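Local coordinates for periplasmic binding protein (Veillonella parvula, PDB 4OVK) that probably binds a small solute, of undetermined identity, outside the inner membrane and hands it to an ABC transporter for import, at residues Ile14-Asp19 / Asp24-Lys29; Ile39-Ile44 / Arg141-Ile146; Tyr46-Ser51 / Glu154-Tyr159; Phe90-Glu95 / Pro112-Lys117; Asp103-Trp108 / Lys116-Leu121. All coordinates share one frame; numbering follows the deposited sequence. Where two conformers were deposited one is given.

Contact 1 (Ile14-Asp19 / Asp24-Lys29)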
# COMPACT_ATOMS: atom_id res chain seq x y z
N ILE A 14 -30.33 1.03 14.45
CA ILE A 14 -29.00 0.72 14.99
C ILE A 14 -28.48 -0.64 14.52
O ILE A 14 -29.26 -1.55 14.33
CB ILE A 14 -29.04 0.71 16.54
CG1 ILE A 14 -29.43 2.09 17.09
CG2 ILE A 14 -27.71 0.24 17.14
CD1 ILE A 14 -28.47 3.21 16.75
N LYS A 15 -27.17 -0.76 14.31
CA LYS A 15 -26.54 -2.07 14.10
C LYS A 15 -25.30 -2.21 14.96
O LYS A 15 -24.74 -1.21 15.42
CB LYS A 15 -26.18 -2.30 12.63
CG LYS A 15 -25.10 -1.38 12.09
CD LYS A 15 -24.92 -1.56 10.59
CE LYS A 15 -23.89 -0.60 10.01
NZ LYS A 15 -24.06 -0.50 8.53
N VAL A 16 -24.87 -3.45 15.15
CA VAL A 16 -23.70 -3.77 15.96
C VAL A 16 -22.68 -4.49 15.10
O VAL A 16 -22.97 -5.51 14.47
CB VAL A 16 -24.08 -4.66 17.16
CG1 VAL A 16 -22.84 -5.03 17.97
CG2 VAL A 16 -25.12 -3.97 18.03
N VAL A 17 -21.47 -3.95 15.07
CA VAL A 17 -20.39 -4.53 14.31
C VAL A 17 -19.27 -4.88 15.26
O VAL A 17 -18.97 -4.13 16.19
CB VAL A 17 -19.89 -3.54 13.24
CG1 VAL A 17 -18.81 -4.18 12.41
CG2 VAL A 17 -21.03 -3.12 12.33
N THR A 18 -18.65 -6.03 15.04
CA THR A 18 -17.52 -6.46 15.84
C THR A 18 -16.24 -6.04 15.12
O THR A 18 -16.04 -6.42 13.97
CB THR A 18 -17.53 -7.98 16.03
OG1 THR A 18 -18.78 -8.38 16.59
CG2 THR A 18 -16.38 -8.42 16.93
N ASP A 19 -15.39 -5.24 15.78
CA ASP A 19 -14.15 -4.75 15.14
C ASP A 19 -13.01 -5.74 15.35
O ASP A 19 -13.22 -6.86 15.83
CB ASP A 19 -13.81 -3.31 15.57
CG ASP A 19 -13.27 -3.20 16.98
OD1 ASP A 19 -12.91 -4.23 17.59
OD2 ASP A 19 -13.20 -2.03 17.49
N ASP A 24 -17.55 -5.01 20.34
CA ASP A 24 -18.84 -4.79 19.69
C ASP A 24 -19.15 -3.29 19.71
O ASP A 24 -19.17 -2.68 20.78
CB ASP A 24 -19.95 -5.58 20.38
CG ASP A 24 -19.92 -7.06 20.07
OD1 ASP A 24 -19.23 -7.48 19.12
OD2 ASP A 24 -20.59 -7.82 20.80
N VAL A 25 -19.37 -2.72 18.53
CA VAL A 25 -19.58 -1.28 18.38
C VAL A 25 -20.95 -1.03 17.78
O VAL A 25 -21.24 -1.49 16.67
CB VAL A 25 -18.53 -0.65 17.43
CG1 VAL A 25 -18.75 0.85 17.33
CG2 VAL A 25 -17.11 -0.96 17.89
N SER A 26 -21.80 -0.29 18.51
CA SER A 26 -23.11 0.13 18.00
C SER A 26 -22.97 1.38 17.16
O SER A 26 -22.20 2.27 17.49
CB SER A 26 -24.06 0.43 19.16
OG SER A 26 -24.34 -0.74 19.86
N MSE A 27 -23.74 1.45 16.07
CA MSE A 27 -23.72 2.58 15.15
C MSE A 27 -25.01 2.59 14.38
O MSE A 27 -25.78 1.64 14.44
CB MSE A 27 -22.49 2.49 14.23
CG MSE A 27 -22.56 1.28 13.29
SE MSE A 27 -20.91 1.10 12.24
CE MSE A 27 -19.73 0.62 13.74
N LYS A 28 -25.26 3.66 13.64
CA LYS A 28 -26.44 3.74 12.79
C LYS A 28 -26.40 2.63 11.75
O LYS A 28 -25.33 2.25 11.26
CB LYS A 28 -26.55 5.10 12.11
CG LYS A 28 -26.82 6.23 13.08
CD LYS A 28 -26.77 7.60 12.42
CE LYS A 28 -27.28 8.65 13.40
NZ LYS A 28 -26.75 10.01 13.14
N LYS A 29 -27.57 2.09 11.41
CA LYS A 29 -27.69 1.05 10.40
C LYS A 29 -27.19 1.58 9.06
O LYS A 29 -26.46 0.89 8.33
CB LYS A 29 -29.15 0.57 10.30
CG LYS A 29 -29.35 -0.66 9.42
CD LYS A 29 -30.52 -1.52 9.90
CE LYS A 29 -31.86 -0.83 9.73
NZ LYS A 29 -32.40 -0.97 8.34
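The carboxylate of Asp-24 takes its bond from Thr-18 at one end: Thr-18 OG1 donates to Asp-24 OD1 over 2.7 Å, nearly in line with the CG-OD1 bond, the two side chains running alongside each other. Val-16 CG1 rests against Asp-24 CB at 3.8 Å. The Asp-19 and Val-25 side chains cross at about a right angle, with Val-25 CG2 4.1 Å from Asp-19 OD2; this second carboxylate has its polar partners elsewhere, OD1 with Thr-21 and Thr-23, OD2 with Ser-127 N. All this hangs on a beta hairpin, strands 14-18 and 24-28 running antiparallel at 150°. Lys-15 and Met-27 form one hydrogen-bonded pair, with Lys-15 N to Met-27 O at 2.8 Å; Val-17 and Val-25 form the next, with Val-17 N to Val-25 O at 2.9 Å. Val-17, Val-25 and Met-27 (built as selenomethionine) face the protein, where Leu-142, Ile-146 and Val-126 meet them. With CG set between the backbone N and carbonyl (chi1 66°) and the chain extended from there, Lys-15 runs past Met-27, CG to CG 3.9 Å, and puts NZ 2.8 Å from Lys-29 O. That ammonium also bonds Lys-145 O and Ile-146 O at the end of helix 133-147 and pairs with Asp-148. A leucine in place of Lys-15 would probably leave Asp-148 without its charge mate and these carbonyls without a shared donor.

Contact 2 (Ile39-Ile44 / Arg141-Ile146)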
# COMPACT_ATOMS: atom_id res chain seq x y z
N ILE A 39 -3.55 6.04 7.90
CA ILE A 39 -3.22 6.72 6.64
C ILE A 39 -3.66 5.93 5.39
O ILE A 39 -4.32 6.49 4.52
CB ILE A 39 -1.73 7.12 6.58
CG1 ILE A 39 -1.41 8.15 7.67
CG2 ILE A 39 -1.40 7.69 5.20
CD1 ILE A 39 0.07 8.33 7.92
N PRO A 40 -3.30 4.64 5.29
CA PRO A 40 -3.68 3.90 4.07
C PRO A 40 -5.17 3.58 3.94
O PRO A 40 -5.65 3.19 2.86
CB PRO A 40 -2.88 2.59 4.17
CG PRO A 40 -2.40 2.50 5.57
CD PRO A 40 -2.44 3.85 6.20
N TRP A 41 -5.90 3.69 5.04
CA TRP A 41 -7.29 3.25 5.07
C TRP A 41 -8.27 4.19 4.39
O TRP A 41 -9.42 3.80 4.17
CB TRP A 41 -7.70 2.85 6.52
CG TRP A 41 -7.05 1.52 6.82
CD1 TRP A 41 -5.75 1.31 7.21
CD2 TRP A 41 -7.63 0.23 6.63
NE1 TRP A 41 -5.51 -0.04 7.32
CE2 TRP A 41 -6.64 -0.72 6.97
CE3 TRP A 41 -8.90 -0.22 6.24
CZ2 TRP A 41 -6.88 -2.10 6.91
CZ3 TRP A 41 -9.13 -1.60 6.18
CH2 TRP A 41 -8.12 -2.52 6.50
N THR A 42 -7.84 5.40 4.03
CA THR A 42 -8.70 6.28 3.23
C THR A 42 -8.89 5.65 1.85
O THR A 42 -10.00 5.48 1.38
CB THR A 42 -8.16 7.72 3.15
OG1 THR A 42 -8.38 8.36 4.41
CG2 THR A 42 -8.87 8.53 2.07
N SER A 43 -7.78 5.24 1.24
CA SER A 43 -7.87 4.55 -0.05
C SER A 43 -8.64 3.22 0.06
O SER A 43 -9.33 2.82 -0.87
CB SER A 43 -6.47 4.35 -0.64
OG SER A 43 -5.71 3.42 0.10
N ILE A 44 -8.52 2.54 1.19
CA ILE A 44 -9.21 1.27 1.35
C ILE A 44 -10.73 1.46 1.51
O ILE A 44 -11.51 0.69 0.95
CB ILE A 44 -8.62 0.40 2.48
CG1 ILE A 44 -7.14 0.10 2.18
CG2 ILE A 44 -9.40 -0.90 2.59
CD1 ILE A 44 -6.35 -0.52 3.33
N ARG A 141 -13.38 -6.68 5.39
CA ARG A 141 -14.62 -7.37 5.72
C ARG A 141 -15.44 -6.51 6.67
O ARG A 141 -16.66 -6.33 6.50
CB ARG A 141 -14.32 -8.74 6.31
CG ARG A 141 -15.57 -9.58 6.57
CD ARG A 141 -15.22 -11.03 6.79
NE ARG A 141 -14.87 -11.71 5.55
CZ ARG A 141 -13.93 -12.64 5.42
NH1 ARG A 141 -13.70 -13.18 4.23
NH2 ARG A 141 -13.19 -13.04 6.46
N LEU A 142 -14.76 -5.95 7.67
CA LEU A 142 -15.36 -5.01 8.61
C LEU A 142 -15.96 -3.80 7.89
O LEU A 142 -17.11 -3.42 8.15
CB LEU A 142 -14.32 -4.59 9.66
CG LEU A 142 -14.66 -3.45 10.64
CD1 LEU A 142 -15.83 -3.81 11.52
CD2 LEU A 142 -13.46 -3.12 11.50
N LEU A 143 -15.19 -3.19 6.98
CA LEU A 143 -15.71 -2.06 6.21
C LEU A 143 -16.97 -2.43 5.41
O LEU A 143 -17.88 -1.62 5.26
CB LEU A 143 -14.63 -1.51 5.28
CG LEU A 143 -13.54 -0.73 6.00
CD1 LEU A 143 -12.45 -0.39 4.98
CD2 LEU A 143 -14.09 0.52 6.67
N GLY A 144 -17.00 -3.64 4.88
CA GLY A 144 -18.17 -4.13 4.17
C GLY A 144 -19.43 -4.13 5.02
O GLY A 144 -20.50 -3.81 4.55
N LYS A 145 -19.28 -4.48 6.30
CA LYS A 145 -20.41 -4.48 7.23
C LYS A 145 -20.80 -3.05 7.60
O LYS A 145 -21.97 -2.71 7.66
CB LYS A 145 -20.06 -5.27 8.49
CG LYS A 145 -19.97 -6.76 8.23
CD LYS A 145 -20.20 -7.58 9.48
CE LYS A 145 -20.17 -9.07 9.16
NZ LYS A 145 -18.90 -9.45 8.49
N ILE A 146 -19.80 -2.20 7.82
CA ILE A 146 -20.06 -0.79 8.14
C ILE A 146 -20.78 -0.08 6.99
O ILE A 146 -21.78 0.62 7.20
CB ILE A 146 -18.75 -0.07 8.48
CG1 ILE A 146 -18.22 -0.61 9.82
CG2 ILE A 146 -18.95 1.44 8.52
CD1 ILE A 146 -16.82 -0.20 10.15
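Ile-44 and Leu-143 mark the closest approach of the two backbones, with CA atoms 8.8 Å apart, a gap that side chains alone have to bridge. Leu-143 does so with one methyl. Its CD1 comes in at the edge of the Trp-41 indole, in the ring plane, 3.7 Å from CZ3 of Trp-41, and the same methyl lies 3.9 Å from Ile-44 CG2. Ile-44 serves both partners. With CG1 opposite the carbonyl carbon (chi1 -59°), an extended second torsion carries CD1 back over the indole, 3.5 Å above the plane and over its centre, while CG2 is left to meet the leucine. The ring is thus covered on one face from its own helix and touched at its rim from the other. Near the start of helix 41-49, Ser-43 OG donates to Pro-40 O at 2.8 Å. Earlier in helix 133-147, Ile-136 packs on Trp-41 and Ile-44, and Ile-140 on Ile-44, while Ile-128 of strand 125-128 reaches Trp-41 from the parallel sheet.

Contact 3 (Tyr46-Ser51 / Glu154-Tyr159)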
# COMPACT_ATOMS: atom_id res chain seq x y z
N TYR A 46 -12.38 3.92 0.21
CA TYR A 46 -12.76 4.25 -1.15
C TYR A 46 -12.97 2.96 -1.99
O TYR A 46 -13.95 2.84 -2.72
CB TYR A 46 -11.73 5.17 -1.82
CG TYR A 46 -12.00 5.35 -3.28
CD1 TYR A 46 -12.89 6.30 -3.73
CD2 TYR A 46 -11.39 4.52 -4.21
CE1 TYR A 46 -13.17 6.44 -5.08
CE2 TYR A 46 -11.64 4.66 -5.56
CZ TYR A 46 -12.53 5.61 -5.99
OH TYR A 46 -12.81 5.74 -7.33
N ALA A 47 -12.04 2.02 -1.90
CA ALA A 47 -12.11 0.80 -2.68
C ALA A 47 -13.34 -0.04 -2.33
O ALA A 47 -14.00 -0.56 -3.21
CB ALA A 47 -10.85 -0.00 -2.47
N VAL A 48 -13.64 -0.17 -1.04
CA VAL A 48 -14.78 -0.97 -0.62
C VAL A 48 -16.10 -0.32 -1.04
O VAL A 48 -17.00 -1.00 -1.52
CB VAL A 48 -14.75 -1.23 0.91
CG1 VAL A 48 -15.99 -2.01 1.33
CG2 VAL A 48 -13.49 -1.98 1.29
N ASP A 49 -16.21 1.00 -0.87
CA ASP A 49 -17.44 1.70 -1.23
C ASP A 49 -17.52 1.99 -2.72
O ASP A 49 -18.57 2.39 -3.21
CB ASP A 49 -17.57 3.02 -0.44
CG ASP A 49 -19.02 3.41 -0.18
OD1 ASP A 49 -19.90 2.50 -0.11
OD2 ASP A 49 -19.27 4.63 -0.05
N GLY A 50 -16.41 1.83 -3.44
CA GLY A 50 -16.32 2.22 -4.86
C GLY A 50 -16.60 3.70 -5.07
O GLY A 50 -17.05 4.11 -6.13
N SER A 51 -16.28 4.51 -4.06
CA SER A 51 -16.72 5.89 -4.03
C SER A 51 -16.09 6.60 -2.85
O SER A 51 -15.82 5.98 -1.82
CB SER A 51 -18.26 5.93 -3.88
OG SER A 51 -18.72 7.23 -3.62
N GLU A 154 -16.28 -8.76 -0.07
CA GLU A 154 -15.90 -10.16 -0.34
C GLU A 154 -15.24 -10.33 -1.71
O GLU A 154 -14.36 -11.16 -1.84
CB GLU A 154 -17.08 -11.12 -0.17
CG GLU A 154 -17.58 -11.26 1.27
CD GLU A 154 -16.52 -11.69 2.29
OE1 GLU A 154 -15.55 -12.41 1.94
OE2 GLU A 154 -16.67 -11.32 3.48
N ALA A 155 -15.64 -9.55 -2.71
CA ALA A 155 -14.96 -9.62 -4.02
C ALA A 155 -13.49 -9.19 -3.90
O ALA A 155 -12.62 -9.80 -4.50
CB ALA A 155 -15.70 -8.80 -5.05
N LEU A 156 -13.23 -8.16 -3.11
CA LEU A 156 -11.85 -7.70 -2.85
C LEU A 156 -11.07 -8.77 -2.08
O LEU A 156 -9.93 -9.04 -2.39
CB LEU A 156 -11.84 -6.38 -2.07
CG LEU A 156 -12.21 -5.14 -2.87
CD1 LEU A 156 -12.56 -3.96 -1.96
CD2 LEU A 156 -11.10 -4.75 -3.86
N ILE A 157 -11.69 -9.37 -1.08
CA ILE A 157 -11.00 -10.37 -0.28
C ILE A 157 -10.70 -11.61 -1.12
O ILE A 157 -9.59 -12.15 -1.04
CB ILE A 157 -11.81 -10.75 0.97
CG1 ILE A 157 -11.86 -9.55 1.93
CG2 ILE A 157 -11.19 -11.95 1.68
CD1 ILE A 157 -13.02 -9.62 2.91
N SER A 158 -11.67 -12.03 -1.94
CA SER A 158 -11.48 -13.16 -2.86
C SER A 158 -10.36 -12.90 -3.86
O SER A 158 -9.58 -13.79 -4.18
CB SER A 158 -12.76 -13.47 -3.63
OG SER A 158 -13.75 -14.02 -2.76
N TYR A 159 -10.28 -11.67 -4.34
CA TYR A 159 -9.22 -11.25 -5.25
C TYR A 159 -7.86 -11.43 -4.58
O TYR A 159 -6.95 -12.01 -5.16
CB TYR A 159 -9.44 -9.81 -5.70
CG TYR A 159 -8.53 -9.34 -6.82
CD1 TYR A 159 -8.85 -9.57 -8.16
CD2 TYR A 159 -7.36 -8.67 -6.53
CE1 TYR A 159 -8.01 -9.14 -9.18
CE2 TYR A 159 -6.52 -8.24 -7.53
CZ TYR A 159 -6.83 -8.49 -8.86
OH TYR A 159 -5.97 -8.03 -9.82
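Leu-156 has CG opposite its carbonyl carbon (chi1 -75°) and a nearly extended second torsion (chi2 164°), and this carries CD1 out from helix 150-170 to the last turn of helix 41-49. On that side Val-48 has CG1 opposite its own N (chi1 177°), which leaves CG2 beside the backbone N, where the leucine methyl finds it at 3.9 Å from Val-48 CG2 to Leu-156 CD1. The two side chains meet obliquely. The same CD1 lies 3.9 Å from Ala-47 O and 4.3 Å from Ala-47 CB, so one methyl group makes all the contact with the last turn. Ala-47 O has polar partners of its own: the side-chain NE2 of Gln-152, and a weak bond of 3.4 Å from Gly-50 N. Together with Ser-51 N bonding Tyr-46 O at 3.2 Å, and with the positive phi of Gly-50, that weak bond makes a Schellman motif that ends helix 41-49 just after the residues Leu-156 touches. Around this buried point, Phe-313 and Phe-317 of helix 306-318 and Val-283 also close on Leu-156, and Ile-140 and Leu-147 of helix 133-147 on Val-48. Helix 150-170 is the long connection between the two parallel sheets of the chain, and Leu-156 packs it against the helix that follows strand 34-36 of the first.

Contact 4 (Phe90-Glu95 / Pro112-Lys117)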
# COMPACT_ATOMS: atom_id res chain seq x y z
N PHE A 90 -1.12 10.74 15.35
CA PHE A 90 -2.44 10.09 15.43
C PHE A 90 -3.28 10.55 16.63
O PHE A 90 -4.27 9.90 17.01
CB PHE A 90 -2.31 8.55 15.36
CG PHE A 90 -1.66 8.06 14.09
CD1 PHE A 90 -2.37 8.00 12.90
CD2 PHE A 90 -0.32 7.68 14.09
CE1 PHE A 90 -1.76 7.57 11.73
CE2 PHE A 90 0.29 7.24 12.92
CZ PHE A 90 -0.43 7.19 11.74
N ASN A 91 -2.91 11.71 17.19
CA ASN A 91 -3.70 12.34 18.23
C ASN A 91 -4.93 13.00 17.65
O ASN A 91 -4.82 13.81 16.74
CB ASN A 91 -2.87 13.38 18.97
CG ASN A 91 -1.71 12.76 19.71
OD1 ASN A 91 -1.88 11.80 20.45
ND2 ASN A 91 -0.52 13.30 19.49
N VAL A 92 -6.08 12.67 18.19
CA VAL A 92 -7.35 13.15 17.67
C VAL A 92 -7.75 14.47 18.34
O VAL A 92 -7.67 14.60 19.55
CB VAL A 92 -8.45 12.09 17.85
CG1 VAL A 92 -9.81 12.66 17.48
CG2 VAL A 92 -8.14 10.87 17.01
N ASN A 93 -8.18 15.43 17.52
CA ASN A 93 -8.77 16.66 18.02
C ASN A 93 -10.26 16.39 18.24
O ASN A 93 -11.06 16.40 17.30
CB ASN A 93 -8.53 17.79 17.02
CG ASN A 93 -9.19 19.10 17.43
OD1 ASN A 93 -10.07 19.14 18.28
ND2 ASN A 93 -8.77 20.17 16.79
N PHE A 94 -10.64 16.13 19.49
CA PHE A 94 -12.00 15.70 19.80
C PHE A 94 -13.05 16.78 19.55
O PHE A 94 -14.18 16.47 19.18
CB PHE A 94 -12.11 15.16 21.22
CG PHE A 94 -11.24 13.96 21.47
CD1 PHE A 94 -11.60 12.72 20.98
CD2 PHE A 94 -10.06 14.09 22.19
CE1 PHE A 94 -10.80 11.61 21.21
CE2 PHE A 94 -9.26 12.99 22.42
CZ PHE A 94 -9.63 11.75 21.93
N GLU A 95 -12.67 18.05 19.75
CA GLU A 95 -13.58 19.16 19.41
C GLU A 95 -13.93 19.14 17.91
O GLU A 95 -15.10 19.26 17.54
CB GLU A 95 -12.96 20.51 19.81
CG GLU A 95 -13.78 21.72 19.37
CD GLU A 95 -13.25 23.04 19.90
OE1 GLU A 95 -12.04 23.13 20.18
OE2 GLU A 95 -14.06 23.99 20.03
N PRO A 112 -7.24 2.66 22.59
CA PRO A 112 -8.50 2.40 23.28
C PRO A 112 -9.05 3.64 24.00
O PRO A 112 -10.27 3.78 24.11
CB PRO A 112 -8.13 1.29 24.27
CG PRO A 112 -6.67 1.45 24.50
CD PRO A 112 -6.11 1.93 23.19
N GLU A 113 -8.17 4.52 24.48
CA GLU A 113 -8.60 5.75 25.14
C GLU A 113 -9.34 6.69 24.17
O GLU A 113 -10.25 7.41 24.58
CB GLU A 113 -7.42 6.47 25.83
CG GLU A 113 -6.47 7.27 24.93
CD GLU A 113 -5.55 6.41 24.06
OE1 GLU A 113 -5.60 5.16 24.15
OE2 GLU A 113 -4.77 6.99 23.27
N VAL A 114 -8.95 6.66 22.89
CA VAL A 114 -9.63 7.42 21.84
C VAL A 114 -11.04 6.83 21.64
O VAL A 114 -12.02 7.56 21.60
CB VAL A 114 -8.85 7.43 20.51
CG1 VAL A 114 -9.62 8.16 19.41
CG2 VAL A 114 -7.47 8.06 20.68
N ALA A 115 -11.13 5.51 21.52
CA ALA A 115 -12.43 4.84 21.41
C ALA A 115 -13.37 5.24 22.54
O ALA A 115 -14.53 5.58 22.31
CB ALA A 115 -12.26 3.33 21.41
N LYS A 116 -12.86 5.21 23.76
CA LYS A 116 -13.66 5.51 24.93
C LYS A 116 -14.15 6.97 24.96
O LYS A 116 -15.32 7.23 25.27
CB LYS A 116 -12.87 5.19 26.20
CG LYS A 116 -13.65 5.36 27.49
CD LYS A 116 -12.77 4.98 28.68
CE LYS A 116 -13.45 5.29 30.00
NZ LYS A 116 -12.48 5.17 31.12
N LYS A 117 -13.26 7.91 24.64
CA LYS A 117 -13.63 9.31 24.62
C LYS A 117 -14.63 9.58 23.50
O LYS A 117 -15.61 10.29 23.70
CB LYS A 117 -12.41 10.23 24.48
CG LYS A 117 -12.73 11.72 24.41
CD LYS A 117 -13.65 12.24 25.52
CE LYS A 117 -12.95 12.32 26.86
NZ LYS A 117 -13.89 12.43 28.03
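Two helices of the N-terminal alpha/beta lobe meet where helix 94-100 begins: Val-92 and Phe-94, on either side of the N-cap residue Asn-93, pack on Val-114 and Lys-117 of helix 112-120. Asn-93 OD1 caps Glu-96 N and so fixes the first turn from which the phenylalanine projects. Lys-117 lays its CG over the middle of the Phe-94 ring, a CH-pi contact of 3.7 Å to the ring centroid and only 12° off the ring normal. On the opposite face sits Val-92 O, 3.5 Å above the plane and displaced toward the rim. The lysine manages this with its aliphatic part: CG stands opposite the backbone N (chi1 178°), and bends at the next two torsions turn the chain off the ring, with NZ going to Glu-120. Deeper in, Val-114 CG1 touches Val-92 CG2 at 3.9 Å and Phe-94 CE1 at 4.1 Å. A serine at Phe-94 would probably open a gap between the helices and deprive the Lys-117 methylenes of the flat surface they rest on. Both helices cover the same face of the parallel sheet, as neighbouring helices do in a three-layer, Rossmann-like lobe of a solute-binding protein.

Contact 5 (Asp103-Trp108 / Lys116-Leu121)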
# COMPACT_ATOMS: atom_id res chain seq x y z
N ASP A 103 -20.52 9.41 11.53
CA ASP A 103 -21.27 8.28 12.04
C ASP A 103 -20.35 7.20 12.58
O ASP A 103 -20.79 6.37 13.36
CB ASP A 103 -22.14 7.68 10.95
CG ASP A 103 -23.13 8.67 10.41
OD1 ASP A 103 -23.72 9.44 11.20
OD2 ASP A 103 -23.31 8.70 9.19
N VAL A 104 -19.09 7.18 12.14
CA VAL A 104 -18.11 6.23 12.65
C VAL A 104 -16.72 6.77 12.32
O VAL A 104 -16.54 7.46 11.31
CB VAL A 104 -18.32 4.78 12.11
CG1 VAL A 104 -18.12 4.72 10.61
CG2 VAL A 104 -17.43 3.76 12.81
N VAL A 105 -15.78 6.48 13.21
CA VAL A 105 -14.37 6.79 13.02
C VAL A 105 -13.57 5.50 13.05
O VAL A 105 -13.73 4.66 13.94
CB VAL A 105 -13.86 7.74 14.14
CG1 VAL A 105 -12.42 8.17 13.87
CG2 VAL A 105 -14.77 8.95 14.24
N ILE A 106 -12.69 5.35 12.07
CA ILE A 106 -11.77 4.22 12.04
C ILE A 106 -10.52 4.67 12.79
O ILE A 106 -9.94 5.71 12.45
CB ILE A 106 -11.39 3.82 10.59
CG1 ILE A 106 -12.64 3.71 9.70
CG2 ILE A 106 -10.60 2.51 10.59
CD1 ILE A 106 -13.68 2.70 10.16
N ILE A 107 -10.12 3.90 13.80
CA ILE A 107 -8.94 4.18 14.61
C ILE A 107 -8.06 2.93 14.68
O ILE A 107 -8.42 1.88 14.17
CB ILE A 107 -9.30 4.65 16.04
CG1 ILE A 107 -10.07 3.56 16.80
CG2 ILE A 107 -10.09 5.95 15.98
CD1 ILE A 107 -10.30 3.91 18.26
N TRP A 108 -6.92 3.06 15.35
CA TRP A 108 -6.00 1.95 15.58
C TRP A 108 -6.33 1.19 16.86
O TRP A 108 -6.82 1.78 17.84
CB TRP A 108 -4.58 2.45 15.71
CG TRP A 108 -3.94 2.92 14.44
CD1 TRP A 108 -3.45 4.17 14.20
CD2 TRP A 108 -3.67 2.15 13.27
NE1 TRP A 108 -2.91 4.23 12.94
CE2 TRP A 108 -3.03 3.01 12.35
CE3 TRP A 108 -3.92 0.82 12.90
CZ2 TRP A 108 -2.63 2.58 11.08
CZ3 TRP A 108 -3.52 0.40 11.63
CH2 TRP A 108 -2.88 1.27 10.75
N LYS A 116 -12.86 5.21 23.76
CA LYS A 116 -13.66 5.51 24.93
C LYS A 116 -14.15 6.97 24.96
O LYS A 116 -15.32 7.23 25.27
CB LYS A 116 -12.87 5.19 26.20
CG LYS A 116 -13.65 5.36 27.49
CD LYS A 116 -12.77 4.98 28.68
CE LYS A 116 -13.45 5.29 30.00
NZ LYS A 116 -12.48 5.17 31.12
N LYS A 117 -13.26 7.91 24.64
CA LYS A 117 -13.63 9.31 24.62
C LYS A 117 -14.63 9.58 23.50
O LYS A 117 -15.61 10.29 23.70
CB LYS A 117 -12.41 10.23 24.48
CG LYS A 117 -12.73 11.72 24.41
CD LYS A 117 -13.65 12.24 25.52
CE LYS A 117 -12.95 12.32 26.86
NZ LYS A 117 -13.89 12.43 28.03
N LEU A 118 -14.39 8.99 22.33
CA LEU A 118 -15.33 9.16 21.23
C LEU A 118 -16.73 8.67 21.62
O LEU A 118 -17.72 9.34 21.33
CB LEU A 118 -14.82 8.46 19.96
CG LEU A 118 -13.68 9.18 19.25
CD1 LEU A 118 -13.20 8.34 18.07
CD2 LEU A 118 -14.09 10.57 18.80
N LYS A 119 -16.79 7.52 22.28
CA LYS A 119 -18.06 6.93 22.72
C LYS A 119 -18.77 7.87 23.68
O LYS A 119 -19.99 8.06 23.60
CB LYS A 119 -17.81 5.57 23.40
CG LYS A 119 -19.07 4.76 23.74
CD LYS A 119 -18.68 3.41 24.32
CE LYS A 119 -19.87 2.64 24.89
NZ LYS A 119 -20.65 1.96 23.83
N GLU A 120 -18.00 8.49 24.57
CA GLU A 120 -18.52 9.47 25.52
C GLU A 120 -19.09 10.70 24.79
O GLU A 120 -20.00 11.36 25.28
CB GLU A 120 -17.42 9.84 26.54
CG GLU A 120 -17.08 8.67 27.48
CD GLU A 120 -15.77 8.81 28.27
OE1 GLU A 120 -15.00 9.79 28.09
OE2 GLU A 120 -15.51 7.91 29.09
N LEU A 121 -18.57 10.97 23.60
CA LEU A 121 -19.06 12.06 22.75
C LEU A 121 -20.16 11.63 21.77
O LEU A 121 -20.60 12.42 20.95
CB LEU A 121 -17.88 12.68 22.00
CG LEU A 121 -16.86 13.37 22.90
CD1 LEU A 121 -15.59 13.70 22.13
CD2 LEU A 121 -17.45 14.63 23.52
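Across the contact the meeting is apolar throughout. Leu-118 aims one methyl from helix 112-120 at strand 104-108: CD1 lies 4.0 Å from Val-105 CB and 4.2 Å from Val-105 CG2, the two side chains crossing at about a right angle. Two residues on, Ile-107 CG2 comes within 4.4 Å of the same Leu-118 CD1, so the leucine tip sits over the strand between two side chains of one face. Polar bonds run within each element or to neighbours. Val-105 is hydrogen-bonded through its backbone to Pro-124 and Val-126, and on the outer side of the helix Lys-117 NZ pairs with Glu-120 OE1 at 2.9 Å, meeting it nearly in line with its C-O bond. Strand, helix and strand 125-128 make up one beta-alpha-beta unit, with Val-97 and Phe-94 of helix 94-100 closing in from the side. With only aliphatic carbons meeting here, this part of the helix is probably seated on the sheet by shape and by the exclusion of water, not by directional bonds.

From the N terminus, contact 1 closes first, a hairpin with four residues between its segments, complete before any other opens. Contacts 2 and 3 both start on helix 41-49 and close about a hundred residues later, on helices 133-147 and 150-170; their segments alternate, so the two loops cross. Inside both loops lie contacts 4 and 5, which end together on helix 112-120 and share Lys-116 and Lys-117. The hairpin reaches contact 2 through Lys-15 and touches contact 5 where Met-27 meets Val-104. Contacts 2 and 3 are bridged by the Arg-141 to Glu-154 salt bridge. Together they tie hairpin, first parallel sheet and flanking helices into the N-terminal lobe and pack the long connecting helix against it.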